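Local coordinates for protein 5-formaminoimidazole-4-carboxamide-1-(Beta)-D-ribofuranosyl 5'-monophosphate synthetase (Thermococcus kodakarensis, PDB 2PBZ) that probably acts as an ATP-dependent ligase of purine biosynthesis, forming a carbon-nitrogen bond on the route to IMP, at residues 188-193 and 273-278; 179-184 and 282-287. All blocks are in the same frame, centred on the assembly; numbering follows the deposited sequence.

Contact 1 (188-193 and 273-278)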
loop_
_atom_site.group_PDB
_atom_site.type_symbol
_atom_site.label_atom_id
_atom_site.label_comp_id
_atom_site.label_asym_id
_atom_site.label_seq_id
_atom_site.Cartn_x
_atom_site.Cartn_y
_atom_site.Cartn_z
ATOM N N GLY A 188 -1.569 5.199 -12.328
ATOM C CA GLY A 188 -1.817 4.522 -11.078
ATOM C C GLY A 188 -3.159 3.847 -10.996
ATOM O O GLY A 188 -4.051 4.088 -11.807
ATOM N N VAL A 189 -3.280 2.969 -10.014
ATOM C CA VAL A 189 -4.526 2.274 -9.771
ATOM C C VAL A 189 -4.730 2.299 -8.267
ATOM O O VAL A 189 -3.906 1.836 -7.487
ATOM C CB VAL A 189 -4.519 0.811 -10.253
ATOM C CG1 VAL A 189 -5.899 0.212 -10.027
ATOM C CG2 VAL A 189 -4.132 0.738 -11.724
ATOM N N ASP A 190 -5.867 2.848 -7.892
ATOM C CA ASP A 190 -6.243 3.017 -6.525
ATOM C C ASP A 190 -7.318 2.023 -6.118
ATOM O O ASP A 190 -8.001 1.443 -6.947
ATOM C CB ASP A 190 -6.748 4.454 -6.369
ATOM C CG ASP A 190 -7.297 4.731 -5.007
ATOM O OD1 ASP A 190 -6.495 4.710 -4.041
ATOM O OD2 ASP A 190 -8.529 4.961 -4.901
ATOM N N GLU A 191 -7.442 1.838 -4.814
ATOM C CA GLU A 191 -8.445 0.974 -4.210
ATOM C C GLU A 191 -8.948 1.760 -2.998
ATOM O O GLU A 191 -8.143 2.186 -2.176
ATOM C CB GLU A 191 -7.799 -0.334 -3.774
ATOM C CG GLU A 191 -8.716 -1.255 -3.012
ATOM C CD GLU A 191 -8.187 -2.681 -2.975
ATOM O OE1 GLU A 191 -7.030 -2.883 -2.521
ATOM O OE2 GLU A 191 -8.947 -3.582 -3.410
ATOM N N ARG A 192 -10.259 1.975 -2.901
ATOM C CA ARG A 192 -10.831 2.742 -1.795
ATOM C C ARG A 192 -10.881 2.002 -0.455
ATOM O O ARG A 192 -11.044 0.773 -0.398
ATOM C CB ARG A 192 -12.267 3.190 -2.125
ATOM C CG ARG A 192 -12.481 3.837 -3.482
ATOM C CD ARG A 192 -12.220 5.329 -3.483
ATOM N NE ARG A 192 -11.262 5.701 -4.514
ATOM C CZ ARG A 192 -11.516 6.532 -5.516
ATOM N NH1 ARG A 192 -12.716 7.088 -5.636
ATOM N NH2 ARG A 192 -10.558 6.808 -6.386
ATOM N N VAL A 193 -10.716 2.762 0.624
ATOM C CA VAL A 193 -10.827 2.223 1.973
ATOM C C VAL A 193 -12.177 2.766 2.427
ATOM O O VAL A 193 -12.333 3.958 2.657
ATOM C CB VAL A 193 -9.701 2.712 2.931
ATOM C CG1 VAL A 193 -9.897 2.084 4.324
ATOM C CG2 VAL A 193 -8.351 2.315 2.389
ATOM N N SER A 273 -5.390 9.348 -6.018
ATOM C CA SER A 273 -4.054 9.702 -6.488
ATOM C C SER A 273 -3.167 10.183 -5.335
ATOM O O SER A 273 -1.984 10.451 -5.531
ATOM C CB SER A 273 -4.121 10.759 -7.605
ATOM O OG SER A 273 -4.963 11.843 -7.261
ATOM N N ASN A 274 -3.748 10.293 -4.139
ATOM C CA ASN A 274 -2.987 10.691 -2.957
ATOM C C ASN A 274 -2.150 9.480 -2.512
ATOM O O ASN A 274 -1.175 9.624 -1.773
ATOM C CB ASN A 274 -3.907 11.107 -1.791
ATOM C CG ASN A 274 -4.567 12.461 -1.999
ATOM O OD1 ASN A 274 -3.936 13.409 -2.432
ATOM N ND2 ASN A 274 -5.839 12.556 -1.654
ATOM N N ALA A 275 -2.542 8.291 -2.957
ATOM C CA ALA A 275 -1.813 7.084 -2.603
ATOM C C ALA A 275 -0.484 7.101 -3.352
ATOM O O ALA A 275 -0.353 7.803 -4.355
ATOM C CB ALA A 275 -2.627 5.832 -2.962
ATOM N N ASP A 276 0.486 6.324 -2.862
ATOM C CA ASP A 276 1.824 6.254 -3.443
ATOM C C ASP A 276 1.944 5.307 -4.654
ATOM O O ASP A 276 2.259 4.119 -4.509
ATOM C CB ASP A 276 2.818 5.872 -2.329
ATOM C CG ASP A 276 4.260 5.783 -2.807
ATOM O OD1 ASP A 276 4.703 6.656 -3.570
ATOM O OD2 ASP A 276 4.958 4.834 -2.394
ATOM N N HIS A 277 1.697 5.850 -5.846
ATOM C CA HIS A 277 1.773 5.081 -7.087
ATOM C C HIS A 277 3.129 5.291 -7.746
ATOM O O HIS A 277 3.750 6.334 -7.548
ATOM C CB HIS A 277 0.711 5.544 -8.095
ATOM C CG HIS A 277 -0.674 5.629 -7.534
ATOM N ND1 HIS A 277 -1.378 4.526 -7.095
ATOM C CD2 HIS A 277 -1.485 6.696 -7.334
ATOM C CE1 HIS A 277 -2.560 4.910 -6.651
ATOM N NE2 HIS A 277 -2.650 6.221 -6.783
ATOM N N TRP A 278 3.604 4.296 -8.500
ATOM C CA TRP A 278 4.847 4.463 -9.251
ATOM C C TRP A 278 4.328 4.617 -10.692
ATOM O O TRP A 278 3.628 5.595 -10.955
ATOM C CB TRP A 278 5.829 3.281 -9.058
ATOM C CG TRP A 278 5.319 1.905 -9.345
ATOM C CD1 TRP A 278 4.455 1.178 -8.586
ATOM C CD2 TRP A 278 5.652 1.081 -10.472
ATOM N NE1 TRP A 278 4.229 -0.047 -9.163
ATOM C CE2 TRP A 278 4.949 -0.135 -10.324
ATOM C CE3 TRP A 278 6.473 1.255 -11.598
ATOM C CZ2 TRP A 278 5.042 -1.179 -11.260
ATOM C CZ3 TRP A 278 6.565 0.215 -12.531
ATOM C CH2 TRP A 278 5.852 -0.984 -12.353
HETATM O O HOH W 1 -1.014 2.124 -8.618
#

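Contact 2 (179-184 and 282-287)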
loop_
_atom_site.group_PDB
_atom_site.type_symbol
_atom_site.label_atom_id
_atom_site.label_comp_id
_atom_site.label_asym_id
_atom_site.label_seq_id
_atom_site.Cartn_x
_atom_site.Cartn_y
_atom_site.Cartn_z
ATOM N N PRO A 179 -1.268 17.582 -23.324
ATOM C CA PRO A 179 -1.189 18.215 -24.646
ATOM C C PRO A 179 0.264 18.521 -24.948
ATOM O O PRO A 179 0.752 18.270 -26.039
ATOM C CB PRO A 179 -2.028 19.470 -24.478
ATOM C CG PRO A 179 -3.077 19.030 -23.509
ATOM C CD PRO A 179 -2.264 18.268 -22.483
ATOM N N ILE A 180 0.971 19.039 -23.958
ATOM C CA ILE A 180 2.382 19.363 -24.148
ATOM C C ILE A 180 3.192 18.203 -24.690
ATOM O O ILE A 180 4.180 18.420 -25.395
ATOM C CB ILE A 180 3.043 19.804 -22.848
ATOM C CG1 ILE A 180 2.244 20.950 -22.232
ATOM C CG2 ILE A 180 4.462 20.245 -23.118
ATOM C CD1 ILE A 180 2.084 22.136 -23.157
ATOM N N LEU A 181 2.782 16.975 -24.358
ATOM C CA LEU A 181 3.497 15.775 -24.813
ATOM C C LEU A 181 2.644 14.948 -25.774
ATOM O O LEU A 181 3.118 14.008 -26.405
ATOM C CB LEU A 181 3.915 14.919 -23.611
ATOM C CG LEU A 181 4.736 15.615 -22.521
ATOM C CD1 LEU A 181 5.046 14.652 -21.394
ATOM C CD2 LEU A 181 6.022 16.145 -23.119
ATOM N N GLU A 182 1.375 15.313 -25.877
ATOM C CA GLU A 182 0.447 14.637 -26.765
ATOM C C GLU A 182 0.419 13.139 -26.520
ATOM O O GLU A 182 0.520 12.344 -27.461
ATOM C CB GLU A 182 0.814 14.911 -28.227
ATOM C CG GLU A 182 0.812 16.386 -28.607
ATOM C CD GLU A 182 0.832 16.615 -30.122
ATOM O OE1 GLU A 182 -0.190 16.294 -30.795
ATOM O OE2 GLU A 182 1.874 17.109 -30.637
ATOM N N ARG A 183 0.295 12.751 -25.253
ATOM C CA ARG A 183 0.229 11.339 -24.908
ATOM C C ARG A 183 -0.639 11.103 -23.693
ATOM O O ARG A 183 -0.832 11.991 -22.874
ATOM C CB ARG A 183 1.625 10.767 -24.653
ATOM C CG ARG A 183 2.258 11.215 -23.358
ATOM C CD ARG A 183 3.627 10.589 -23.131
ATOM N NE ARG A 183 4.279 11.168 -21.960
ATOM C CZ ARG A 183 5.544 10.956 -21.609
ATOM N NH1 ARG A 183 6.321 10.169 -22.339
ATOM N NH2 ARG A 183 6.029 11.537 -20.520
ATOM N N LEU A 184 -1.171 9.892 -23.602
ATOM C CA LEU A 184 -2.012 9.470 -22.498
ATOM C C LEU A 184 -1.143 8.673 -21.540
ATOM O O LEU A 184 -0.505 7.702 -21.943
ATOM C CB LEU A 184 -3.149 8.580 -22.994
ATOM C CG LEU A 184 -3.950 7.891 -21.885
ATOM C CD1 LEU A 184 -4.586 8.966 -21.026
ATOM C CD2 LEU A 184 -4.996 6.958 -22.471
ATOM N N LEU A 282 7.556 5.056 -15.574
ATOM C CA LEU A 282 7.606 4.452 -16.891
ATOM C C LEU A 282 7.766 5.554 -17.940
ATOM O O LEU A 282 8.350 5.334 -19.002
ATOM C CB LEU A 282 6.323 3.655 -17.143
ATOM C CG LEU A 282 6.029 2.543 -16.128
ATOM C CD1 LEU A 282 4.595 2.071 -16.263
ATOM C CD2 LEU A 282 7.005 1.412 -16.322
ATOM N N TYR A 283 7.258 6.746 -17.638
ATOM C CA TYR A 283 7.365 7.860 -18.568
ATOM C C TYR A 283 8.485 8.769 -18.131
ATOM O O TYR A 283 9.058 9.498 -18.945
ATOM C CB TYR A 283 6.068 8.651 -18.610
ATOM C CG TYR A 283 4.865 7.790 -18.841
ATOM C CD1 TYR A 283 4.212 7.189 -17.774
ATOM C CD2 TYR A 283 4.400 7.535 -20.130
ATOM C CE1 TYR A 283 3.119 6.352 -17.980
ATOM C CE2 TYR A 283 3.318 6.698 -20.347
ATOM C CZ TYR A 283 2.680 6.107 -19.264
ATOM O OH TYR A 283 1.612 5.274 -19.454
ATOM N N TRP A 284 8.788 8.731 -16.837
ATOM C CA TRP A 284 9.848 9.549 -16.266
ATOM C C TRP A 284 10.854 8.728 -15.494
ATOM O O TRP A 284 10.582 7.604 -15.102
ATOM C CB TRP A 284 9.247 10.616 -15.371
ATOM C CG TRP A 284 8.867 11.795 -16.175
ATOM C CD1 TRP A 284 9.706 12.759 -16.678
ATOM C CD2 TRP A 284 7.560 12.117 -16.654
ATOM N NE1 TRP A 284 8.998 13.661 -17.442
ATOM C CE2 TRP A 284 7.678 13.293 -17.444
ATOM C CE3 TRP A 284 6.301 11.529 -16.498
ATOM C CZ2 TRP A 284 6.589 13.881 -18.065
ATOM C CZ3 TRP A 284 5.228 12.107 -17.112
ATOM C CH2 TRP A 284 5.374 13.277 -17.891
ATOM N N GLY A 285 12.034 9.270 -15.275
ATOM C CA GLY A 285 13.005 8.492 -14.539
ATOM C C GLY A 285 12.613 8.442 -13.080
ATOM O O GLY A 285 12.884 7.480 -12.367
ATOM N N GLU A 286 11.935 9.495 -12.651
ATOM C CA GLU A 286 11.518 9.662 -11.274
ATOM C C GLU A 286 10.061 9.306 -11.024
ATOM O O GLU A 286 9.250 9.270 -11.947
ATOM C CB GLU A 286 11.799 11.110 -10.862
ATOM C CG GLU A 286 11.154 12.121 -11.783
ATOM C CD GLU A 286 11.617 13.536 -11.521
ATOM O OE1 GLU A 286 11.776 13.889 -10.323
ATOM O OE2 GLU A 286 11.805 14.293 -12.508
ATOM N N ARG A 287 9.742 9.059 -9.754
ATOM C CA ARG A 287 8.391 8.693 -9.328
ATOM C C ARG A 287 7.369 9.728 -9.755
ATOM O O ARG A 287 6.668 9.533 -10.748
ATOM C CB ARG A 287 8.315 8.546 -7.820
ATOM C CG ARG A 287 6.970 8.044 -7.376
ATOM C CD ARG A 287 6.982 6.551 -7.353
ATOM N NE ARG A 287 7.004 6.059 -5.984
ATOM C CZ ARG A 287 7.557 4.915 -5.599
ATOM N NH1 ARG A 287 8.152 4.126 -6.486
ATOM N NH2 ARG A 287 7.499 4.551 -4.322
HETATM O O HOH W 2 0.519 4.935 -21.946
#

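Contact 1 (188-193 and 273-278)
The carboxylate of Asp-190 is gripped at one oxygen while the other turns to the facing loop: OD2 accepts from Arg-192 NE at 2.9 Å and from Arg-192 NH2 at 3.1 Å, and OD1 lies 4.2 Å from Ala-275 CB. The grip is side-on, with OD2 in the guanidinium plane. NE arrives nearly along the C-O axis of Asp-190, whereas NH2 meets the anti side, tilted out of the carboxylate plane. Arg-192 is further fixed by a salt bridge to Asp-270 and a cation-pi contact with Tyr-172, itself an ATP-binding residue. Asp-190 and Arg-192 belong to strand 183-194, which runs between 170-178 and 211-216 in the five-stranded antiparallel sheet of the ATP-grasp domain. Toward the start of the segment, at Gly-188, the contact passes to the imidazole of His-277. With CG beside the backbone N and opposite the carbonyl carbon (chi1 -50°), the ring lies against Gly-188, whose CA sits over one face in a CH-pi contact, 4.1 Å from the ring centroid. Having no side chain, the glycine lets its CA come this close to the ring. On its opposite face the ring has the carbonyl carbon of Ala-275, from its own segment, offset toward the rim. Val-189 O approaches CE1 of the ring obliquely, at 3.5 Å. Both ring nitrogens have partners: NE2 bonds to Gly-272 O, and ND1 lies 2.9 Å from the oxygen of a water; the same water accepts from Val-189 N at 2.8 Å, a one-water bridge between strand and loop.

Contact 2 (179-184 and 282-287)
Arg-183 presents its guanidinium to Trp-284 end-on rather than flat: the two planes stand 87° apart, and NH2 points down onto one face of the indole, 3.2 Å from CH2 and displaced toward the rim. This is a cation-pi contact with the six-membered ring, CZ lying 4.8 Å from its centroid. The side chain gets there by leaving the backbone with CG between N and the carbonyl carbon (chi1 73°) and then running fully extended to NE. One guanidinium face is covered by Tyr-283, whose CD2 lies over the centre of the group and whose CB is 3.5 Å from NH2. NE forms a salt bridge with Glu-185. Beside the arginine, Leu-181 CD1 meets Trp-284 CZ2 at 3.7 Å, coming obliquely to the ring. Residues 179-184 form the turn after strand 170-178 and the first residues of strand 183-194, with Glu-182 and Arg-183 both facing Ser-178 in a G1 beta bulge; residues 282-287 include the end of the short helix 280-283 and the loop after it. A water completes the join, donating to Leu-184 O at 3.0 Å and lying 2.7 Å from Tyr-283 OH, in the plane of the phenol, while that hydroxyl also bonds to Leu-186 N. Were Trp-284 replaced by an alanine, Arg-183 NH2 would probably lose its aromatic partner and a gap would open beside Leu-181. Since Trp-284 also has a cation-pi contact with Arg-296, its pi cloud is likely to favour two arginines, whereas Glu-185 is likely to balance the charge of Arg-183 through a direct ion pair.

The centres of contacts 1 and 2 are about 18 Å apart, and both use strand 183-194 of the five-stranded antiparallel sheet: contact 2 takes its start and the preceding turn, contact 1 its later half. Along the chain contact 1 is nested inside the loop closed by contact 2, so the run 273-287 follows the strand in reverse order. The two meet directly where His-277 O packs on Arg-287 CD and Asp-276 weakly pairs with Arg-287. Arg-287 also forms a salt bridge with Asp-276 of a neighbouring subunit, which ties this run to the three-chain assembly. Contact 1 lies toward the ATP site, contact 2 away from it.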